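Local coordinates for Thiol:disulfide interchange protein (PDB 4OD7) that probably acts as a periplasmic thiol:disulfide oxidoreductase of the DsbA family, introducing disulfide bonds into folding proteins, at residues Q23-F28 with A59-D64. The protein carries 1 engineered substitution. Numbering follows the deposited sequence.
Sequences QVVEFF and ARYHVD. With SCN (thiocyanate ion), chain G.
The guanidinium of Arg60 lies flat on the ring of Phe28, their planes 13° apart and CZ of Arg60 3.8 Å from the ring centroid, which meets the geometry of a cation-pi stack. The arginine chain runs extended from CG to NE, and a turn of 79° about chi4 then lays the group over the ring. The opposite face of Phe28 receives the edge of His62 in a T-shaped pair, planes at 87° and His62 CD2 3.8 Å from Phe28 CE1. Thr74 holds His62 ND1 by a hydrogen bond.

At its edge the guanidinium spends NH1 twice: Arg60 NH1 lies 3.1 Å from Glu26 OE1, a salt bridge met nearly along the carboxylate C-O axis, and also bonds the nitrogen of a thiocyanate ion, probably from the crystallisation liquor. On the other side of the sheet, Val25 CG1 packs 3.4 Å from Tyr61 CD2, and Phe27 lies alongside Tyr61, both packing against helix 130-145.

Parallel pairing joins strand 24-28 to strand 58-62, outermost in the thioredoxin-fold sheet within this chain; Tyr61 N to Glu26 O, at 2.7 Å, is nearly straight. Glu26 and the Phe28 face would probably stabilise the arginine's positive charge, thiocyanate adding to this in the crystal, while stack and salt bridge restrict its rotation.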
# COMPACT_ATOMS: atom_id res chain seq x y z
N GLN A 23 -8.54 -3.80 -9.85
CA GLN A 23 -9.80 -4.04 -9.09
C GLN A 23 -9.62 -3.59 -7.60
O GLN A 23 -10.57 -3.13 -6.94
CB GLN A 23 -10.22 -5.50 -9.15
CG GLN A 23 -11.01 -5.90 -10.37
CD GLN A 23 -11.10 -7.40 -10.48
OE1 GLN A 23 -10.15 -8.06 -10.91
NE2 GLN A 23 -12.23 -7.96 -10.06
N VAL A 24 -8.41 -3.79 -7.08
CA VAL A 24 -8.03 -3.28 -5.75
C VAL A 24 -6.72 -2.44 -5.81
O VAL A 24 -5.69 -2.93 -6.25
CB VAL A 24 -7.86 -4.42 -4.72
CG1 VAL A 24 -7.55 -3.83 -3.35
CG2 VAL A 24 -9.12 -5.27 -4.61
N VAL A 25 -6.77 -1.19 -5.36
CA VAL A 25 -5.57 -0.36 -5.25
C VAL A 25 -5.35 0.07 -3.78
O VAL A 25 -6.17 0.77 -3.20
CB VAL A 25 -5.64 0.91 -6.10
CG1 VAL A 25 -4.28 1.63 -6.03
CG2 VAL A 25 -6.01 0.59 -7.56
N GLU A 26 -4.22 -0.36 -3.24
CA GLU A 26 -3.73 -0.06 -1.90
C GLU A 26 -2.77 1.16 -1.95
O GLU A 26 -1.94 1.26 -2.84
CB GLU A 26 -3.01 -1.30 -1.39
CG GLU A 26 -3.87 -2.54 -1.20
CD GLU A 26 -3.09 -3.80 -0.75
OE1 GLU A 26 -1.97 -3.71 -0.26
OE2 GLU A 26 -3.54 -4.94 -1.00
N PHE A 27 -2.91 2.09 -1.00
CA PHE A 27 -2.04 3.24 -0.86
C PHE A 27 -1.41 3.25 0.54
O PHE A 27 -2.11 3.16 1.55
CB PHE A 27 -2.84 4.51 -1.07
CG PHE A 27 -3.40 4.64 -2.45
CD1 PHE A 27 -2.70 5.28 -3.45
CD2 PHE A 27 -4.66 4.17 -2.74
CE1 PHE A 27 -3.27 5.40 -4.73
CE2 PHE A 27 -5.21 4.29 -4.01
CZ PHE A 27 -4.52 4.90 -4.99
N PHE A 28 -0.09 3.40 0.61
CA PHE A 28 0.61 3.34 1.89
C PHE A 28 1.85 4.20 1.85
O PHE A 28 2.25 4.68 0.80
CB PHE A 28 0.96 1.88 2.23
CG PHE A 28 2.22 1.36 1.55
CD1 PHE A 28 3.41 1.20 2.27
CD2 PHE A 28 2.21 1.01 0.20
CE1 PHE A 28 4.54 0.70 1.64
CE2 PHE A 28 3.35 0.53 -0.41
CZ PHE A 28 4.51 0.37 0.33
N ALA A 59 -3.10 -3.98 -6.90
CA ALA A 59 -2.00 -3.02 -6.93
C ALA A 59 -1.76 -2.48 -5.51
O ALA A 59 -2.70 -2.41 -4.70
CB ALA A 59 -2.31 -1.88 -7.89
N ARG A 60 -0.51 -2.11 -5.23
CA ARG A 60 -0.10 -1.49 -3.96
C ARG A 60 0.85 -0.39 -4.31
O ARG A 60 1.91 -0.69 -4.82
CB ARG A 60 0.56 -2.51 -3.05
CG ARG A 60 0.99 -2.01 -1.71
CD ARG A 60 1.43 -3.18 -0.85
NE ARG A 60 2.08 -2.78 0.40
CZ ARG A 60 1.45 -2.36 1.48
NH1 ARG A 60 0.15 -2.26 1.50
NH2 ARG A 60 2.10 -2.02 2.56
N TYR A 61 0.46 0.85 -4.06
CA TYR A 61 1.21 2.04 -4.43
C TYR A 61 1.72 2.79 -3.21
O TYR A 61 1.01 2.90 -2.21
CB TYR A 61 0.35 2.97 -5.27
CG TYR A 61 -0.10 2.37 -6.60
CD1 TYR A 61 0.64 1.40 -7.27
CD2 TYR A 61 -1.31 2.79 -7.19
CE1 TYR A 61 0.18 0.87 -8.50
CE2 TYR A 61 -1.75 2.29 -8.38
CZ TYR A 61 -1.03 1.33 -9.02
OH TYR A 61 -1.54 0.86 -10.21
N HIS A 62 2.93 3.32 -3.31
CA HIS A 62 3.53 4.14 -2.26
C HIS A 62 3.27 5.64 -2.54
O HIS A 62 3.17 6.09 -3.72
CB HIS A 62 5.03 3.86 -2.16
CG HIS A 62 5.67 4.50 -0.97
ND1 HIS A 62 6.12 5.80 -0.95
CD2 HIS A 62 5.97 3.99 0.25
CE1 HIS A 62 6.65 6.07 0.23
NE2 HIS A 62 6.57 4.99 0.98
N VAL A 63 3.08 6.38 -1.46
CA VAL A 63 2.80 7.79 -1.58
C VAL A 63 4.05 8.66 -1.28
O VAL A 63 4.88 8.32 -0.47
CB VAL A 63 1.64 8.20 -0.62
CG1 VAL A 63 0.37 7.35 -0.88
CG2 VAL A 63 2.07 8.13 0.83
N ASP A 64 4.13 9.81 -1.93
CA ASP A 64 5.29 10.67 -1.81
C ASP A 64 5.19 11.60 -0.65
O ASP A 64 6.21 12.15 -0.23
CB ASP A 64 5.46 11.55 -3.05
CG ASP A 64 5.87 10.79 -4.29
OD1 ASP A 64 6.14 9.57 -4.25
OD2 ASP A 64 5.86 11.45 -5.34
S SCN G . -4.28 -0.03 1.91
C SCN G . -2.96 -0.72 2.81
N SCN G . -2.07 -1.09 3.51